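Local coordinates for putative angiotensinogen (Lampetra fluviatilis, PDB 5INW), which belongs to the serpin family and, with heparin as a template, inhibits thrombin, here with its reactive loop cleaved, at residues Q95-F108 with I354-M367. The protein carries 1 engineered substitution. Residues are numbered along the deposited sequence; the frame is centred on the assembly and turned at random.
Sequences QVLGGAGPADNIFF and ISVSYDLKAYLSAM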
ATOM      1  N   GLN A  95      -1.131  -0.246 -14.033  1.00 48.50           N
ATOM      2  CA  GLN A  95       0.184  -0.582 -14.564  1.00 49.15           C
ATOM      3  C   GLN A  95       0.674  -1.972 -14.122  1.00 50.72           C
ATOM      4  O   GLN A  95       1.187  -2.719 -14.934  1.00 49.01           O
ATOM      5  CB  GLN A  95       1.225   0.455 -14.140  1.00 51.29           C
ATOM      6  CG  GLN A  95       0.988   1.901 -14.581  1.00 52.05           C
ATOM      7  CD  GLN A  95       0.816   2.086 -16.078  1.00 52.50           C
ATOM      8  OE1 GLN A  95      -0.150   2.716 -16.494  1.00 55.56           O
ATOM      9  NE2 GLN A  95       1.706   1.513 -16.883  1.00 51.39           N
ATOM     10  N   VAL A  96       0.501  -2.335 -12.843  1.00 55.60           N
ATOM     11  CA  VAL A  96       0.875  -3.689 -12.369  1.00 59.34           C
ATOM     12  C   VAL A  96       0.262  -4.823 -13.213  1.00 59.36           C
ATOM     13  O   VAL A  96       0.908  -5.843 -13.403  1.00 62.48           O
ATOM     14  CB  VAL A  96       0.558  -3.919 -10.855  1.00 63.36           C
ATOM     15  CG1 VAL A  96       0.857  -5.382 -10.432  1.00 65.55           C
ATOM     16  CG2 VAL A  96       1.389  -2.968  -9.988  1.00 62.80           C
ATOM     17  N   LEU A  97      -0.993  -4.649 -13.645  1.00 60.76           N
ATOM     18  CA  LEU A  97      -1.741  -5.606 -14.516  1.00 62.10           C
ATOM     19  C   LEU A  97      -1.071  -5.905 -15.838  1.00 64.02           C
ATOM     20  O   LEU A  97      -1.259  -6.992 -16.389  1.00 65.18           O
ATOM     21  CB  LEU A  97      -3.123  -5.052 -14.888  1.00 61.45           C
ATOM     22  CG  LEU A  97      -4.151  -4.923 -13.769  1.00 64.46           C
ATOM     23  CD1 LEU A  97      -5.405  -4.216 -14.258  1.00 66.28           C
ATOM     24  CD2 LEU A  97      -4.502  -6.288 -13.178  1.00 62.48           C
ATOM     25  N   GLY A  98      -0.323  -4.931 -16.360  1.00 61.60           N
ATOM     26  CA  GLY A  98       0.469  -5.118 -17.564  1.00 61.60           C
ATOM     27  C   GLY A  98       1.549  -6.189 -17.459  1.00 62.04           C
ATOM     28  O   GLY A  98       2.020  -6.687 -18.472  1.00 64.14           O
ATOM     29  N   GLY A  99       1.923  -6.568 -16.245  1.00 63.07           N
ATOM     30  CA  GLY A  99       2.957  -7.575 -16.022  1.00 67.56           C
ATOM     31  C   GLY A  99       2.580  -8.656 -15.033  1.00 69.49           C
ATOM     32  O   GLY A  99       3.463  -9.181 -14.348  1.00 81.14           O
ATOM     33  N   ALA A 100       1.290  -8.990 -14.966  1.00 65.86           N
ATOM     34  CA  ALA A 100       0.784  -9.968 -14.024  1.00 65.65           C
ATOM     35  C   ALA A 100      -0.081 -11.060 -14.696  1.00 67.58           C
ATOM     36  O   ALA A 100      -1.257 -10.832 -15.094  1.00 63.78           O
ATOM     37  CB  ALA A 100       0.013  -9.270 -12.910  1.00 64.40           C
ATOM     38  N   GLY A 101       0.519 -12.259 -14.799  1.00 68.51           N
ATOM     39  CA  GLY A 101      -0.200 -13.484 -15.182  1.00 68.03           C
ATOM     40  C   GLY A 101      -1.378 -13.660 -14.253  1.00 64.68           C
ATOM     41  O   GLY A 101      -1.308 -13.225 -13.122  1.00 55.61           O
ATOM     42  N   PRO A 102      -2.472 -14.297 -14.737  1.00 70.32           N
ATOM     43  CA  PRO A 102      -3.713 -14.326 -13.930  1.00 70.33           C
ATOM     44  C   PRO A 102      -3.675 -15.308 -12.754  1.00 69.24           C
ATOM     45  O   PRO A 102      -4.656 -15.373 -12.031  1.00 68.88           O
ATOM     46  CB  PRO A 102      -4.768 -14.726 -14.935  1.00 69.43           C
ATOM     47  CG  PRO A 102      -4.014 -15.639 -15.854  1.00 71.56           C
ATOM     48  CD  PRO A 102      -2.600 -15.137 -15.942  1.00 69.93           C
ATOM     49  N   ALA A 103      -2.546 -16.011 -12.548  1.00 67.40           N
ATOM     50  CA  ALA A 103      -2.243 -16.719 -11.278  1.00 64.94           C
ATOM     51  C   ALA A 103      -1.450 -15.903 -10.247  1.00 60.02           C
ATOM     52  O   ALA A 103      -1.226 -16.410  -9.141  1.00 59.45           O
ATOM     53  CB  ALA A 103      -1.464 -17.991 -11.558  1.00 67.07           C
ATOM     54  N   ASP A 104      -1.036 -14.677 -10.594  1.00 56.00           N
ATOM     55  CA  ASP A 104      -0.229 -13.799  -9.707  1.00 52.37           C
ATOM     56  C   ASP A 104      -1.065 -13.064  -8.646  1.00 51.66           C
ATOM     57  O   ASP A 104      -2.185 -12.612  -8.909  1.00 49.60           O
ATOM     58  CB  ASP A 104       0.602 -12.743 -10.496  1.00 49.21           C
ATOM     59  CG  ASP A 104       1.652 -13.362 -11.405  1.00 50.32           C
ATOM     60  OD1 ASP A 104       2.078 -14.495 -11.137  1.00 51.88           O
ATOM     61  OD2 ASP A 104       2.031 -12.751 -12.429  1.00 50.09           O
ATOM     62  N   ASN A 105      -0.457 -12.905  -7.461  1.00 54.11           N
ATOM     63  CA  ASN A 105      -0.941 -12.003  -6.385  1.00 51.96           C
ATOM     64  C   ASN A 105      -0.422 -10.555  -6.550  1.00 50.24           C
ATOM     65  O   ASN A 105       0.709 -10.323  -6.962  1.00 50.81           O
ATOM     66  CB  ASN A 105      -0.529 -12.550  -5.030  1.00 51.57           C
ATOM     67  CG  ASN A 105      -1.103 -13.945  -4.774  1.00 52.67           C
ATOM     68  OD1 ASN A 105      -2.198 -14.233  -5.218  1.00 55.16           O
ATOM     69  ND2 ASN A 105      -0.373 -14.796  -4.057  1.00 50.31           N
ATOM     70  N   ILE A 106      -1.327  -9.605  -6.354  1.00 48.93           N
ATOM     71  CA  ILE A 106      -1.038  -8.199  -6.423  1.00 48.00           C
ATOM     72  C   ILE A 106      -1.337  -7.611  -5.040  1.00 46.26           C
ATOM     73  O   ILE A 106      -2.441  -7.832  -4.474  1.00 47.30           O
ATOM     74  CB  ILE A 106      -1.892  -7.500  -7.504  1.00 50.30           C
ATOM     75  CG1 ILE A 106      -1.493  -7.966  -8.876  1.00 52.13           C
ATOM     76  CG2 ILE A 106      -1.708  -5.967  -7.470  1.00 52.61           C
ATOM     77  CD1 ILE A 106      -2.447  -7.481  -9.948  1.00 55.66           C
ATOM     78  N   PHE A 107      -0.383  -6.862  -4.494  1.00 43.17           N
ATOM     79  CA  PHE A 107      -0.538  -6.266  -3.154  1.00 41.39           C
ATOM     80  C   PHE A 107       0.436  -5.144  -2.874  1.00 38.72           C
ATOM     81  O   PHE A 107       1.635  -5.311  -2.963  1.00 37.07           O
ATOM     82  CB  PHE A 107      -0.403  -7.312  -2.068  1.00 42.05           C
ATOM     83  CG  PHE A 107      -1.064  -6.898  -0.808  1.00 44.58           C
ATOM     84  CD1 PHE A 107      -2.421  -6.680  -0.782  1.00 45.89           C
ATOM     85  CD2 PHE A 107      -0.337  -6.707   0.367  1.00 46.27           C
ATOM     86  CE1 PHE A 107      -3.053  -6.293   0.386  1.00 46.16           C
ATOM     87  CE2 PHE A 107      -0.954  -6.279   1.522  1.00 46.33           C
ATOM     88  CZ  PHE A 107      -2.317  -6.080   1.536  1.00 45.81           C
ATOM     89  N   PHE A 108      -0.097  -3.991  -2.542  1.00 39.63           N
ATOM     90  CA  PHE A 108       0.708  -2.812  -2.309  1.00 40.91           C
ATOM     91  C   PHE A 108      -0.056  -1.755  -1.513  1.00 40.46           C
ATOM     92  O   PHE A 108      -1.270  -1.780  -1.502  1.00 42.22           O
ATOM     93  CB  PHE A 108       1.240  -2.265  -3.650  1.00 43.28           C
ATOM     94  CG  PHE A 108       0.185  -1.807  -4.637  1.00 46.25           C
ATOM     95  CD1 PHE A 108      -0.222  -0.443  -4.684  1.00 48.66           C
ATOM     96  CD2 PHE A 108      -0.360  -2.679  -5.564  1.00 49.64           C
ATOM     97  CE1 PHE A 108      -1.171   0.011  -5.598  1.00 47.25           C
ATOM     98  CE2 PHE A 108      -1.314  -2.227  -6.483  1.00 51.82           C
ATOM     99  CZ  PHE A 108      -1.701  -0.877  -6.507  1.00 49.73           C
ATOM    100  N   ILE A 354       0.420 -14.177   2.014  1.00 52.68           N
ATOM    101  CA  ILE A 354       1.112 -13.926   0.752  1.00 52.22           C
ATOM    102  C   ILE A 354       1.987 -12.680   0.829  1.00 49.69           C
ATOM    103  O   ILE A 354       1.653 -11.755   1.556  1.00 52.55           O
ATOM    104  CB  ILE A 354       0.135 -13.762  -0.423  1.00 52.07           C
ATOM    105  CG1 ILE A 354      -0.769 -12.525  -0.291  1.00 51.63           C
ATOM    106  CG2 ILE A 354      -0.696 -15.018  -0.602  1.00 51.89           C
ATOM    107  CD1 ILE A 354      -1.162 -11.942  -1.628  1.00 51.58           C
ATOM    108  N   SER A 355       3.107 -12.662   0.117  1.00 48.08           N
ATOM    109  CA  SER A 355       3.954 -11.458   0.040  1.00 46.60           C
ATOM    110  C   SER A 355       4.404 -11.210  -1.358  1.00 46.91           C
ATOM    111  O   SER A 355       4.611 -12.141  -2.091  1.00 54.96           O
ATOM    112  CB  SER A 355       5.157 -11.549   0.963  1.00 47.88           C
ATOM    113  OG  SER A 355       5.854 -12.748   0.791  1.00 50.48           O
ATOM    114  N   VAL A 356       4.538  -9.943  -1.736  1.00 48.46           N
ATOM    115  CA  VAL A 356       4.766  -9.511  -3.132  1.00 46.16           C
ATOM    116  C   VAL A 356       5.883  -8.480  -3.126  1.00 46.46           C
ATOM    117  O   VAL A 356       5.975  -7.703  -2.191  1.00 49.68           O
ATOM    118  CB  VAL A 356       3.487  -8.846  -3.668  1.00 46.77           C
ATOM    119  CG1 VAL A 356       3.671  -8.382  -5.108  1.00 43.80           C
ATOM    120  CG2 VAL A 356       2.274  -9.780  -3.499  1.00 46.43           C
ATOM    121  N   SER A 357       6.726  -8.450  -4.148  1.00 47.86           N
ATOM    122  CA  SER A 357       7.761  -7.403  -4.266  1.00 46.69           C
ATOM    123  C   SER A 357       7.627  -6.714  -5.583  1.00 47.34           C
ATOM    124  O   SER A 357       7.269  -7.321  -6.566  1.00 47.06           O
ATOM    125  CB  SER A 357       9.157  -7.982  -4.172  1.00 46.89           C
ATOM    126  OG  SER A 357       9.329  -8.593  -2.934  1.00 52.42           O
ATOM    127  N   TYR A 358       8.006  -5.451  -5.631  1.00 49.77           N
ATOM    128  CA  TYR A 358       8.034  -4.728  -6.876  1.00 48.69           C
ATOM    129  C   TYR A 358       9.271  -3.877  -6.987  1.00 51.92           C
ATOM    130  O   TYR A 358       9.900  -3.513  -5.994  1.00 54.98           O
ATOM    131  CB  TYR A 358       6.814  -3.846  -7.014  1.00 49.22           C
ATOM    132  CG  TYR A 358       5.445  -4.519  -6.895  1.00 48.33           C
ATOM    133  CD1 TYR A 358       4.818  -5.063  -7.999  1.00 47.67           C
ATOM    134  CD2 TYR A 358       4.763  -4.518  -5.685  1.00 48.48           C
ATOM    135  CE1 TYR A 358       3.570  -5.612  -7.914  1.00 50.09           C
ATOM    136  CE2 TYR A 358       3.508  -5.061  -5.578  1.00 49.48           C
ATOM    137  CZ  TYR A 358       2.910  -5.615  -6.696  1.00 51.95           C
ATOM    138  OH  TYR A 358       1.659  -6.183  -6.591  1.00 54.24           O
ATOM    139  N   ASP A 359       9.664  -3.639  -8.238  1.00 54.29           N
ATOM    140  CA  ASP A 359      10.557  -2.553  -8.621  1.00 54.28           C
ATOM    141  C   ASP A 359       9.603  -1.632  -9.410  1.00 51.81           C
ATOM    142  O   ASP A 359       8.970  -2.064 -10.352  1.00 54.31           O
ATOM    143  CB  ASP A 359      11.706  -3.114  -9.446  1.00 56.45           C
ATOM    144  CG  ASP A 359      12.609  -2.040 -10.008  1.00 57.41           C
ATOM    145  OD1 ASP A 359      12.144  -1.199 -10.802  1.00 60.58           O
ATOM    146  OD2 ASP A 359      13.813  -2.058  -9.684  1.00 61.32           O
ATOM    147  N   LEU A 360       9.439  -0.399  -8.977  1.00 49.83           N
ATOM    148  CA  LEU A 360       8.336   0.405  -9.472  1.00 51.91           C
ATOM    149  C   LEU A 360       8.748   1.375 -10.579  1.00 54.08           C
ATOM    150  O   LEU A 360       7.916   2.157 -11.056  1.00 51.97           O
ATOM    151  CB  LEU A 360       7.743   1.213  -8.321  1.00 51.68           C
ATOM    152  CG  LEU A 360       7.148   0.451  -7.153  1.00 50.46           C
ATOM    153  CD1 LEU A 360       6.657   1.423  -6.084  1.00 51.79           C
ATOM    154  CD2 LEU A 360       6.018  -0.406  -7.651  1.00 51.16           C
ATOM    155  N   LYS A 361      10.021   1.326 -10.984  1.00 56.44           N
ATOM    156  CA  LYS A 361      10.593   2.337 -11.866  1.00 58.76           C
ATOM    157  C   LYS A 361       9.785   2.492 -13.163  1.00 58.62           C
ATOM    158  O   LYS A 361       9.397   3.581 -13.542  1.00 61.71           O
ATOM    159  CB  LYS A 361      12.063   2.022 -12.118  1.00 62.87           C
ATOM    160  CG  LYS A 361      12.695   2.857 -13.208  1.00 70.56           C
ATOM    161  CD  LYS A 361      14.220   2.843 -13.182  1.00 79.18           C
ATOM    162  CE  LYS A 361      14.775   3.231 -14.555  1.00 87.28           C
ATOM    163  NZ  LYS A 361      16.222   3.632 -14.534  1.00 96.46           N
ATOM    164  N   ALA A 362       9.487   1.383 -13.798  1.00 60.22           N
ATOM    165  CA  ALA A 362       8.738   1.390 -15.025  1.00 59.41           C
ATOM    166  C   ALA A 362       7.283   1.748 -14.816  1.00 58.96           C
ATOM    167  O   ALA A 362       6.678   2.304 -15.721  1.00 57.54           O
ATOM    168  CB  ALA A 362       8.832   0.022 -15.703  1.00 61.48           C
ATOM    169  N   TYR A 363       6.687   1.362 -13.694  1.00 57.34           N
ATOM    170  CA  TYR A 363       5.269   1.664 -13.528  1.00 60.33           C
ATOM    171  C   TYR A 363       5.090   3.176 -13.319  1.00 57.79           C
ATOM    172  O   TYR A 363       4.227   3.819 -13.941  1.00 58.24           O
ATOM    173  CB  TYR A 363       4.631   0.879 -12.370  1.00 63.16           C
ATOM    174  CG  TYR A 363       4.741  -0.650 -12.438  1.00 66.90           C
ATOM    175  CD1 TYR A 363       4.342  -1.350 -13.563  1.00 68.53           C
ATOM    176  CD2 TYR A 363       5.209  -1.390 -11.341  1.00 66.99           C
ATOM    177  CE1 TYR A 363       4.436  -2.730 -13.599  1.00 70.72           C
ATOM    178  CE2 TYR A 363       5.311  -2.763 -11.378  1.00 63.72           C
ATOM    179  CZ  TYR A 363       4.931  -3.414 -12.502  1.00 68.58           C
ATOM    180  OH  TYR A 363       5.026  -4.771 -12.573  1.00 82.00           O
ATOM    181  N   LEU A 364       5.928   3.748 -12.462  1.00 53.14           N
ATOM    182  CA  LEU A 364       5.838   5.163 -12.145  1.00 51.14           C
ATOM    183  C   LEU A 364       6.260   5.970 -13.378  1.00 52.06           C
ATOM    184  O   LEU A 364       5.695   7.041 -13.645  1.00 53.47           O
ATOM    185  CB  LEU A 364       6.704   5.507 -10.950  1.00 52.23           C
ATOM    186  CG  LEU A 364       6.347   4.767  -9.654  1.00 54.12           C
ATOM    187  CD1 LEU A 364       7.467   4.855  -8.616  1.00 50.10           C
ATOM    188  CD2 LEU A 364       5.035   5.302  -9.092  1.00 54.69           C
ATOM    189  N   SER A 365       7.243   5.465 -14.125  1.00 46.89           N
ATOM    190  CA  SER A 365       7.578   6.062 -15.398  1.00 47.15           C
ATOM    191  C   SER A 365       6.363   6.165 -16.326  1.00 46.65           C
ATOM    192  O   SER A 365       6.083   7.235 -16.857  1.00 45.55           O
ATOM    193  CB  SER A 365       8.711   5.292 -16.071  1.00 47.75           C
ATOM    194  OG  SER A 365       9.914   5.438 -15.331  1.00 42.99           O
ATOM    195  N   ALA A 366       5.622   5.082 -16.510  1.00 46.90           N
ATOM    196  CA  ALA A 366       4.401   5.159 -17.331  1.00 48.70           C
ATOM    197  C   ALA A 366       3.382   6.166 -16.781  1.00 51.73           C
ATOM    198  O   ALA A 366       2.706   6.871 -17.547  1.00 52.69           O
ATOM    199  CB  ALA A 366       3.760   3.806 -17.482  1.00 48.69           C
ATOM    200  N   MET A 367       3.277   6.257 -15.459  1.00 53.21           N
ATOM    201  CA  MET A 367       2.325   7.185 -14.845  1.00 53.72           C
ATOM    202  C   MET A 367       2.745   8.646 -14.932  1.00 52.31           C
ATOM    203  O   MET A 367       2.002   9.522 -14.507  1.00 55.86           O
ATOM    204  CB  MET A 367       2.083   6.796 -13.397  1.00 54.65           C
ATOM    205  CG  MET A 367       1.419   5.434 -13.256  1.00 54.37           C
ATOM    206  SD  MET A 367       1.677   4.793 -11.611  1.00 55.96           S
ATOM    207  CE  MET A 367       0.833   6.046 -10.632  1.00 52.75           C
TER
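The phenol oxygen of Tyr-358 accepts a hydrogen bond from the backbone N of Phe-107 (N to OH 3.0 Å, 158° at the hydrogen), the one such bond joining 95-108 to 354-367. With chi1 at -56°, CG lies beside the backbone N of Tyr-358 and the ring stretches from strand 354-359 to strand 106-108. Phe-107 O lies at the ring's edge, 3.2 Å from Tyr-358 CE2, while Val-96 crosses the tyrosine side chain at about a right angle, CG1 to CE1 3.7 Å. A phenylalanine in place of Tyr-358 would probably leave Phe-107 N without its acceptor across the contact.

Apolar contacts continue on both sides. Val-96 CA sits over one face of the Tyr-363 ring in a CH-pi contact, 4.3 Å from the centroid, and Gln-95 CB reaches Tyr-363 CD1 at 3.6 Å. Toward the start of the strand, Val-356 CG2 meets Phe-107 CB at 3.9 Å, and Ile-354 CD1 packs on Asn-105 CB at 3.5 Å; the Asn-105 amide also rests on Ile-354 CG2, while its OD1 accepts from Ala-31 N and its ND2 donates to Asp-32 O, both of the C-terminal peptide chain.

Strands 106-108 and 354-359 cross at -74°, packed across each other rather than paired. Strand 106-108 pairs antiparallel with a strand of the separate C-terminal peptide chain, so that sheet continues across the interface; strand 345-359 pairs with 389-401 in the large serpin sheet, and helix 361-369 packs against helix 77-96.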